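Long-range contact in putative uncharacterized protein (Ustilago maydis, PDB 4GNX), which forms one subunit of replication protein A, the OB-fold complex that binds single-stranded DNA: residues Y57-W71 with F100-R112. Residues are numbered along the deposited sequence; the frame is centred on the assembly and turned at random.
Sequences YSVEDGTGQIEVRQW and FQNRRSISSGHMR. With nucleotides of chain G.
Strand 65-71 pairs in parallel with strand 103-108 through three backbone hydrogen bonds: Ile106 N to Glu67 O (2.9 Å), Arg69 N to Ile106 O and Ser108 N to Arg69 O. This parallel pairing, in an otherwise largely antiparallel curled sheet, is the strand closure of an OB-fold barrel, and the two faces it creates differ sharply. On the inner face packing is tight and mostly apolar. Val68 CB lies 3.7 Å from Ile106 CB, while its CG2 meets Ser108 CB; the Ser108 hydroxyl is taken up by Leu94 O. Beyond the corner at Gly109, Met111 turns back inward, its chain extended past CG; SD settles over the Tyr57 ring, 4.0 Å from the centroid, in a Met-aromatic contact, and CE reaches Val59 CG2 and Val68 CG1. Tyr57 OH donates to Gln70 OE1, so the ring is also held at its polar end.

The opposite face, bearing Arg69, Ser105 and Ser107 and flanked by Phe100 and Trp71, is looser and meets the DNA. Arg69, bent at chi3 (59°), brings NH1 3.2 Å from Ser105 OG, which lies in the guanidinium plane. The thymine of DT25 of chain G lies over one face of the less well ordered Phe100 ring, offset toward the rim, and Ser107 OG donates to O2 of DT21 of chain G (2.7 Å). The Trp71 ring, also poorly ordered, has one face near OP1 of DT23 of chain G. A largely apolar interior thus backs a surface consistent with meeting thymines by ring-face contact and a donated hydroxyl.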
loop_
_atom_site.group_PDB
_atom_site.type_symbol
_atom_site.label_atom_id
_atom_site.label_comp_id
_atom_site.label_asym_id
_atom_site.label_seq_id
_atom_site.Cartn_x
_atom_site.Cartn_y
_atom_site.Cartn_z
ATOM N N TYR B 57 -26.329 -0.081 -18.582
ATOM C CA TYR B 57 -26.551 -0.085 -17.132
ATOM C C TYR B 57 -26.550 1.336 -16.635
ATOM O O TYR B 57 -25.727 2.151 -17.075
ATOM C CB TYR B 57 -25.435 -0.824 -16.400
ATOM C CG TYR B 57 -25.228 -2.226 -16.889
ATOM C CD1 TYR B 57 -24.295 -2.494 -17.893
ATOM C CD2 TYR B 57 -25.973 -3.290 -16.368
ATOM C CE1 TYR B 57 -24.098 -3.785 -18.368
ATOM C CE2 TYR B 57 -25.787 -4.594 -16.828
ATOM C CZ TYR B 57 -24.844 -4.841 -17.829
ATOM O OH TYR B 57 -24.620 -6.115 -18.312
ATOM N N SER B 58 -27.465 1.646 -15.723
ATOM C CA SER B 58 -27.403 2.916 -15.033
ATOM C C SER B 58 -26.697 2.623 -13.756
ATOM O O SER B 58 -27.026 1.687 -13.047
ATOM C CB SER B 58 -28.770 3.475 -14.738
ATOM O OG SER B 58 -28.621 4.649 -13.971
ATOM N N VAL B 59 -25.702 3.418 -13.454
ATOM C CA VAL B 59 -24.785 3.047 -12.421
ATOM C C VAL B 59 -24.470 4.249 -11.525
ATOM O O VAL B 59 -24.338 5.393 -11.980
ATOM C CB VAL B 59 -23.550 2.412 -13.081
ATOM C CG1 VAL B 59 -22.241 3.066 -12.640
ATOM C CG2 VAL B 59 -23.582 0.899 -12.915
ATOM N N GLU B 60 -24.359 3.960 -10.234
ATOM C CA GLU B 60 -24.322 4.989 -9.210
ATOM C C GLU B 60 -23.476 4.516 -8.005
ATOM O O GLU B 60 -23.636 3.368 -7.550
ATOM C CB GLU B 60 -25.777 5.332 -8.830
ATOM C CG GLU B 60 -25.939 6.141 -7.564
ATOM C CD GLU B 60 -26.066 5.261 -6.336
ATOM O OE1 GLU B 60 -26.896 4.313 -6.382
ATOM O OE2 GLU B 60 -25.352 5.512 -5.330
ATOM N N ASP B 61 -22.575 5.387 -7.526
ATOM C CA ASP B 61 -21.630 5.098 -6.431
ATOM C C ASP B 61 -21.675 6.136 -5.302
ATOM O O ASP B 61 -20.654 6.438 -4.689
ATOM C CB ASP B 61 -20.208 5.072 -6.978
ATOM C CG ASP B 61 -19.694 6.476 -7.387
ATOM O OD1 ASP B 61 -20.490 7.455 -7.332
ATOM O OD2 ASP B 61 -18.496 6.616 -7.765
ATOM N N GLY B 62 -22.840 6.729 -5.056
ATOM C CA GLY B 62 -22.980 7.694 -3.987
ATOM C C GLY B 62 -22.352 9.041 -4.281
ATOM O O GLY B 62 -22.495 9.982 -3.483
ATOM N N THR B 63 -21.649 9.155 -5.408
ATOM C CA THR B 63 -21.017 10.426 -5.734
ATOM C C THR B 63 -21.593 11.079 -6.993
ATOM O O THR B 63 -21.430 12.288 -7.217
ATOM C CB THR B 63 -19.481 10.307 -5.838
ATOM O OG1 THR B 63 -19.094 9.916 -7.172
ATOM C CG2 THR B 63 -18.943 9.330 -4.815
ATOM N N GLY B 64 -22.252 10.263 -7.810
ATOM C CA GLY B 64 -22.938 10.712 -9.030
ATOM C C GLY B 64 -23.422 9.474 -9.762
ATOM O O GLY B 64 -23.187 8.360 -9.291
ATOM N N GLN B 65 -24.082 9.660 -10.905
ATOM C CA GLN B 65 -24.640 8.572 -11.695
ATOM C C GLN B 65 -24.128 8.631 -13.138
ATOM O O GLN B 65 -23.956 9.702 -13.691
ATOM C CB GLN B 65 -26.163 8.659 -11.632
ATOM C CG GLN B 65 -26.944 7.688 -12.511
ATOM C CD GLN B 65 -26.998 8.128 -13.966
ATOM O OE1 GLN B 65 -27.155 7.300 -14.864
ATOM N NE2 GLN B 65 -26.857 9.435 -14.209
ATOM N N ILE B 66 -23.873 7.487 -13.752
ATOM C CA ILE B 66 -23.441 7.487 -15.138
ATOM C C ILE B 66 -23.897 6.220 -15.836
ATOM O O ILE B 66 -24.201 5.233 -15.164
ATOM C CB ILE B 66 -21.919 7.688 -15.284
ATOM C CG1 ILE B 66 -21.585 8.044 -16.725
ATOM C CG2 ILE B 66 -21.162 6.450 -14.813
ATOM C CD1 ILE B 66 -20.202 8.616 -16.893
ATOM N N GLU B 67 -23.993 6.286 -17.169
ATOM C CA GLU B 67 -24.302 5.133 -17.994
ATOM C C GLU B 67 -23.034 4.423 -18.358
ATOM O O GLU B 67 -22.056 5.052 -18.747
ATOM C CB GLU B 67 -24.987 5.527 -19.290
ATOM C CG GLU B 67 -26.465 5.228 -19.317
ATOM C CD GLU B 67 -27.290 6.420 -18.869
ATOM O OE1 GLU B 67 -27.521 7.338 -19.706
ATOM O OE2 GLU B 67 -27.712 6.434 -17.683
ATOM N N VAL B 68 -23.054 3.107 -18.221
ATOM C CA VAL B 68 -22.014 2.275 -18.806
ATOM C C VAL B 68 -22.618 1.248 -19.765
ATOM O O VAL B 68 -23.467 0.443 -19.380
ATOM C CB VAL B 68 -21.055 1.664 -17.746
ATOM C CG1 VAL B 68 -21.637 1.752 -16.336
ATOM C CG2 VAL B 68 -20.620 0.252 -18.132
ATOM N N ARG B 69 -22.227 1.323 -21.031
ATOM C CA ARG B 69 -22.715 0.353 -21.976
ATOM C C ARG B 69 -21.601 -0.574 -22.388
ATOM O O ARG B 69 -20.477 -0.133 -22.667
ATOM C CB ARG B 69 -23.403 1.001 -23.166
ATOM C CG ARG B 69 -22.658 2.139 -23.816
ATOM C CD ARG B 69 -23.499 2.722 -24.950
ATOM N NE ARG B 69 -24.796 3.225 -24.489
ATOM C CZ ARG B 69 -24.970 4.369 -23.829
ATOM N NH1 ARG B 69 -23.933 5.146 -23.540
ATOM N NH2 ARG B 69 -26.188 4.734 -23.449
ATOM N N GLN B 70 -21.921 -1.867 -22.363
ATOM C CA GLN B 70 -20.978 -2.893 -22.753
ATOM C C GLN B 70 -21.519 -3.615 -23.960
ATOM O O GLN B 70 -22.730 -3.757 -24.122
ATOM C CB GLN B 70 -20.644 -3.841 -21.596
ATOM C CG GLN B 70 -21.627 -4.962 -21.331
ATOM C CD GLN B 70 -21.104 -5.954 -20.308
ATOM O OE1 GLN B 70 -21.887 -6.653 -19.643
ATOM N NE2 GLN B 70 -19.773 -6.025 -20.169
ATOM N N TRP B 71 -20.610 -4.069 -24.810
ATOM C CA TRP B 71 -20.973 -4.476 -26.160
ATOM C C TRP B 71 -21.077 -5.958 -26.325
ATOM O O TRP B 71 -20.316 -6.721 -25.735
ATOM C CB TRP B 71 -20.031 -3.817 -27.167
ATOM C CG TRP B 71 -20.083 -2.310 -27.012
ATOM C CD1 TRP B 71 -19.351 -1.508 -26.121
ATOM C CD2 TRP B 71 -20.972 -1.378 -27.713
ATOM N NE1 TRP B 71 -19.702 -0.184 -26.243
ATOM C CE2 TRP B 71 -20.668 -0.035 -27.179
ATOM C CE3 TRP B 71 -21.947 -1.511 -28.700
ATOM C CZ2 TRP B 71 -21.322 1.096 -27.634
ATOM C CZ3 TRP B 71 -22.602 -0.358 -29.147
ATOM C CH2 TRP B 71 -22.293 0.912 -28.630
ATOM N N PHE B 100 -20.690 11.566 -26.409
ATOM C CA PHE B 100 -21.573 11.639 -27.547
ATOM C C PHE B 100 -22.496 12.781 -27.203
ATOM O O PHE B 100 -23.054 12.823 -26.100
ATOM C CB PHE B 100 -22.360 10.327 -27.755
ATOM C CG PHE B 100 -23.215 9.893 -26.563
ATOM C CD1 PHE B 100 -24.614 9.996 -26.606
ATOM C CD2 PHE B 100 -22.631 9.350 -25.402
ATOM C CE1 PHE B 100 -25.401 9.587 -25.522
ATOM C CE2 PHE B 100 -23.418 8.947 -24.321
ATOM C CZ PHE B 100 -24.803 9.059 -24.384
ATOM N N GLN B 101 -22.607 13.742 -28.113
ATOM C CA GLN B 101 -23.669 14.719 -28.026
ATOM C C GLN B 101 -23.787 15.308 -26.618
ATOM O O GLN B 101 -24.861 15.261 -26.020
ATOM C CB GLN B 101 -24.979 14.017 -28.374
ATOM C CG GLN B 101 -24.813 12.779 -29.251
ATOM C CD GLN B 101 -26.126 12.066 -29.526
ATOM O OE1 GLN B 101 -26.504 11.858 -30.684
ATOM N NE2 GLN B 101 -26.832 11.686 -28.459
ATOM N N ASN B 102 -22.685 15.822 -26.075
ATOM C CA ASN B 102 -22.697 16.448 -24.746
ATOM C C ASN B 102 -22.978 15.493 -23.559
ATOM O O ASN B 102 -23.051 15.935 -22.405
ATOM C CB ASN B 102 -23.672 17.641 -24.733
ATOM C CG ASN B 102 -23.325 18.685 -23.683
ATOM O OD1 ASN B 102 -22.149 18.968 -23.426
ATOM N ND2 ASN B 102 -24.355 19.282 -23.085
ATOM N N ARG B 103 -23.131 14.195 -23.832
ATOM C CA ARG B 103 -23.294 13.207 -22.754
ATOM C C ARG B 103 -22.044 12.365 -22.541
ATOM O O ARG B 103 -21.344 12.018 -23.491
ATOM C CB ARG B 103 -24.484 12.276 -23.002
ATOM C CG ARG B 103 -25.852 12.857 -22.665
ATOM C CD ARG B 103 -26.900 11.745 -22.561
ATOM N NE ARG B 103 -28.170 12.112 -23.203
ATOM C CZ ARG B 103 -29.360 12.125 -22.602
ATOM N NH1 ARG B 103 -29.479 11.790 -21.322
ATOM N NH2 ARG B 103 -30.438 12.476 -23.286
ATOM N N ARG B 104 -21.788 12.027 -21.285
ATOM C CA ARG B 104 -20.644 11.225 -20.935
ATOM C C ARG B 104 -21.102 9.875 -20.466
ATOM O O ARG B 104 -22.026 9.756 -19.656
ATOM C CB ARG B 104 -19.889 11.871 -19.788
ATOM C CG ARG B 104 -19.125 13.099 -20.175
ATOM C CD ARG B 104 -18.483 13.733 -18.970
ATOM N NE ARG B 104 -17.875 14.993 -19.374
ATOM C CZ ARG B 104 -16.934 15.613 -18.687
ATOM N NH1 ARG B 104 -16.501 15.095 -17.550
ATOM N NH2 ARG B 104 -16.426 16.740 -19.132
ATOM N N SER B 105 -20.428 8.849 -20.949
ATOM C CA SER B 105 -20.706 7.510 -20.483
ATOM C C SER B 105 -19.472 6.666 -20.611
ATOM O O SER B 105 -18.569 6.981 -21.379
ATOM C CB SER B 105 -21.851 6.889 -21.280
ATOM O OG SER B 105 -21.597 7.065 -22.652
ATOM N N ILE B 106 -19.445 5.586 -19.855
ATOM C CA ILE B 106 -18.366 4.656 -19.934
ATOM C C ILE B 106 -18.648 3.629 -21.005
ATOM O O ILE B 106 -19.706 3.013 -21.023
ATOM C CB ILE B 106 -18.197 3.927 -18.598
ATOM C CG1 ILE B 106 -17.900 4.934 -17.469
ATOM C CG2 ILE B 106 -17.103 2.879 -18.709
ATOM C CD1 ILE B 106 -16.926 6.039 -17.850
ATOM N N SER B 107 -17.699 3.449 -21.908
ATOM C CA SER B 107 -17.737 2.307 -22.810
ATOM C C SER B 107 -16.912 1.199 -22.178
ATOM O O SER B 107 -15.717 1.369 -21.939
ATOM C CB SER B 107 -17.177 2.673 -24.169
ATOM O OG SER B 107 -16.693 1.507 -24.783
ATOM N N SER B 108 -17.559 0.073 -21.891
ATOM C CA SER B 108 -16.957 -0.975 -21.064
ATOM C C SER B 108 -16.828 -2.306 -21.769
ATOM O O SER B 108 -17.635 -2.641 -22.623
ATOM C CB SER B 108 -17.783 -1.193 -19.797
ATOM O OG SER B 108 -17.370 -2.361 -19.094
ATOM N N GLY B 109 -15.813 -3.071 -21.391
ATOM C CA GLY B 109 -15.693 -4.444 -21.846
ATOM C C GLY B 109 -15.943 -5.361 -20.679
ATOM O O GLY B 109 -16.628 -6.373 -20.795
ATOM N N HIS B 110 -15.393 -5.001 -19.532
ATOM C CA HIS B 110 -15.463 -5.894 -18.403
ATOM C C HIS B 110 -16.245 -5.308 -17.265
ATOM O O HIS B 110 -16.117 -4.113 -16.925
ATOM C CB HIS B 110 -14.062 -6.300 -17.979
ATOM C CG HIS B 110 -13.151 -6.664 -19.135
ATOM N ND1 HIS B 110 -13.039 -7.929 -19.606
ATOM C CD2 HIS B 110 -12.296 -5.876 -19.913
ATOM C CE1 HIS B 110 -12.155 -7.948 -20.628
ATOM N NE2 HIS B 110 -11.702 -6.693 -20.814
ATOM N N MET B 111 -17.079 -6.150 -16.666
ATOM C CA MET B 111 -17.924 -5.707 -15.581
ATOM C C MET B 111 -18.238 -6.879 -14.693
ATOM O O MET B 111 -18.928 -7.799 -15.100
ATOM C CB MET B 111 -19.208 -5.123 -16.139
ATOM C CG MET B 111 -19.598 -3.810 -15.500
ATOM S SD MET B 111 -21.233 -3.280 -16.040
ATOM C CE MET B 111 -21.547 -2.011 -14.814
ATOM N N ARG B 112 -17.738 -6.849 -13.470
ATOM C CA ARG B 112 -17.857 -7.997 -12.586
ATOM C C ARG B 112 -18.488 -7.701 -11.207
ATOM O O ARG B 112 -18.171 -6.694 -10.560
ATOM C CB ARG B 112 -16.476 -8.609 -12.434
ATOM C CG ARG B 112 -16.222 -9.246 -11.090
ATOM C CD ARG B 112 -14.738 -9.297 -10.806
ATOM N NE ARG B 112 -14.266 -8.076 -10.178
ATOM C CZ ARG B 112 -13.031 -7.928 -9.729
ATOM N NH1 ARG B 112 -12.171 -8.928 -9.853
ATOM N NH2 ARG B 112 -12.651 -6.800 -9.164
ATOM P P DT G 25 -28.791 3.113 -31.151
ATOM O OP1 DT G 25 -28.388 1.692 -30.989
ATOM O OP2 DT G 25 -30.156 3.436 -31.643
ATOM O "O5'" DT G 25 -28.606 3.800 -29.724
ATOM C "C5'" DT G 25 -29.329 4.987 -29.342
ATOM C "C4'" DT G 25 -28.575 5.685 -28.236
ATOM O "O4'" DT G 25 -27.170 5.678 -28.560
ATOM C "C3'" DT G 25 -28.930 7.155 -28.026
ATOM O "O3'" DT G 25 -29.921 7.295 -27.000
ATOM C "C2'" DT G 25 -27.616 7.785 -27.582
ATOM C "C1'" DT G 25 -26.546 6.716 -27.831
ATOM N N1 DT G 25 -25.352 7.162 -28.592
ATOM C C2 DT G 25 -24.133 6.601 -28.274
ATOM O O2 DT G 25 -23.995 5.749 -27.410
ATOM N N3 DT G 25 -23.075 7.080 -29.010
ATOM C C4 DT G 25 -23.113 8.039 -30.006
ATOM O O4 DT G 25 -22.078 8.372 -30.576
ATOM C C5 DT G 25 -24.421 8.587 -30.284
ATOM C C7 DT G 25 -24.559 9.628 -31.348
ATOM C C6 DT G 25 -25.461 8.126 -29.573
ATOM P P DT G 21 -11.964 -6.171 -24.727
ATOM O OP1 DT G 21 -11.989 -7.285 -23.743
ATOM O OP2 DT G 21 -11.767 -6.472 -26.169
ATOM O "O5'" DT G 21 -13.342 -5.386 -24.573
ATOM C "C5'" DT G 21 -14.519 -5.791 -25.303
ATOM C "C4'" DT G 21 -15.109 -4.619 -26.054
ATOM O "O4'" DT G 21 -15.128 -3.441 -25.211
ATOM C "C3'" DT G 21 -14.374 -4.233 -27.341
ATOM O "O3'" DT G 21 -15.272 -4.206 -28.469
ATOM C "C2'" DT G 21 -13.700 -2.907 -27.012
ATOM C "C1'" DT G 21 -14.494 -2.340 -25.841
ATOM N N1 DT G 21 -13.692 -1.635 -24.811
ATOM C C2 DT G 21 -13.717 -0.256 -24.773
ATOM O O2 DT G 21 -14.358 0.422 -25.560
ATOM N N3 DT G 21 -12.952 0.302 -23.777
ATOM C C4 DT G 21 -12.189 -0.363 -22.834
ATOM O O4 DT G 21 -11.553 0.274 -21.999
ATOM C C5 DT G 21 -12.216 -1.806 -22.928
ATOM C C7 DT G 21 -11.420 -2.613 -21.950
ATOM C C6 DT G 21 -12.958 -2.360 -23.896
ATOM P P DT G 23 -19.248 -2.101 -32.189
ATOM O OP1 DT G 23 -19.298 -1.976 -30.706
ATOM O OP2 DT G 23 -19.522 -3.419 -32.821
ATOM O "O5'" DT G 23 -20.279 -1.052 -32.804
ATOM C "C5'" DT G 23 -21.135 -0.251 -31.963
ATOM C "C4'" DT G 23 -21.224 1.160 -32.492
ATOM O "O4'" DT G 23 -19.962 1.828 -32.273
ATOM C "C3'" DT G 23 -21.501 1.258 -33.991
ATOM O "O3'" DT G 23 -22.902 1.484 -34.198
ATOM C "C2'" DT G 23 -20.697 2.467 -34.441
ATOM C "C1'" DT G 23 -19.620 2.659 -33.374
ATOM N N1 DT G 23 -18.247 2.308 -33.795
ATOM C C2 DT G 23 -17.213 2.523 -32.910
ATOM O O2 DT G 23 -17.375 3.001 -31.798
ATOM N N3 DT G 23 -15.974 2.160 -33.377
ATOM C C4 DT G 23 -15.673 1.616 -34.612
ATOM O O4 DT G 23 -14.509 1.341 -34.893
ATOM C C5 DT G 23 -16.806 1.415 -35.489
ATOM C C7 DT G 23 -16.580 0.830 -36.847
ATOM C C6 DT G 23 -18.019 1.766 -35.042
#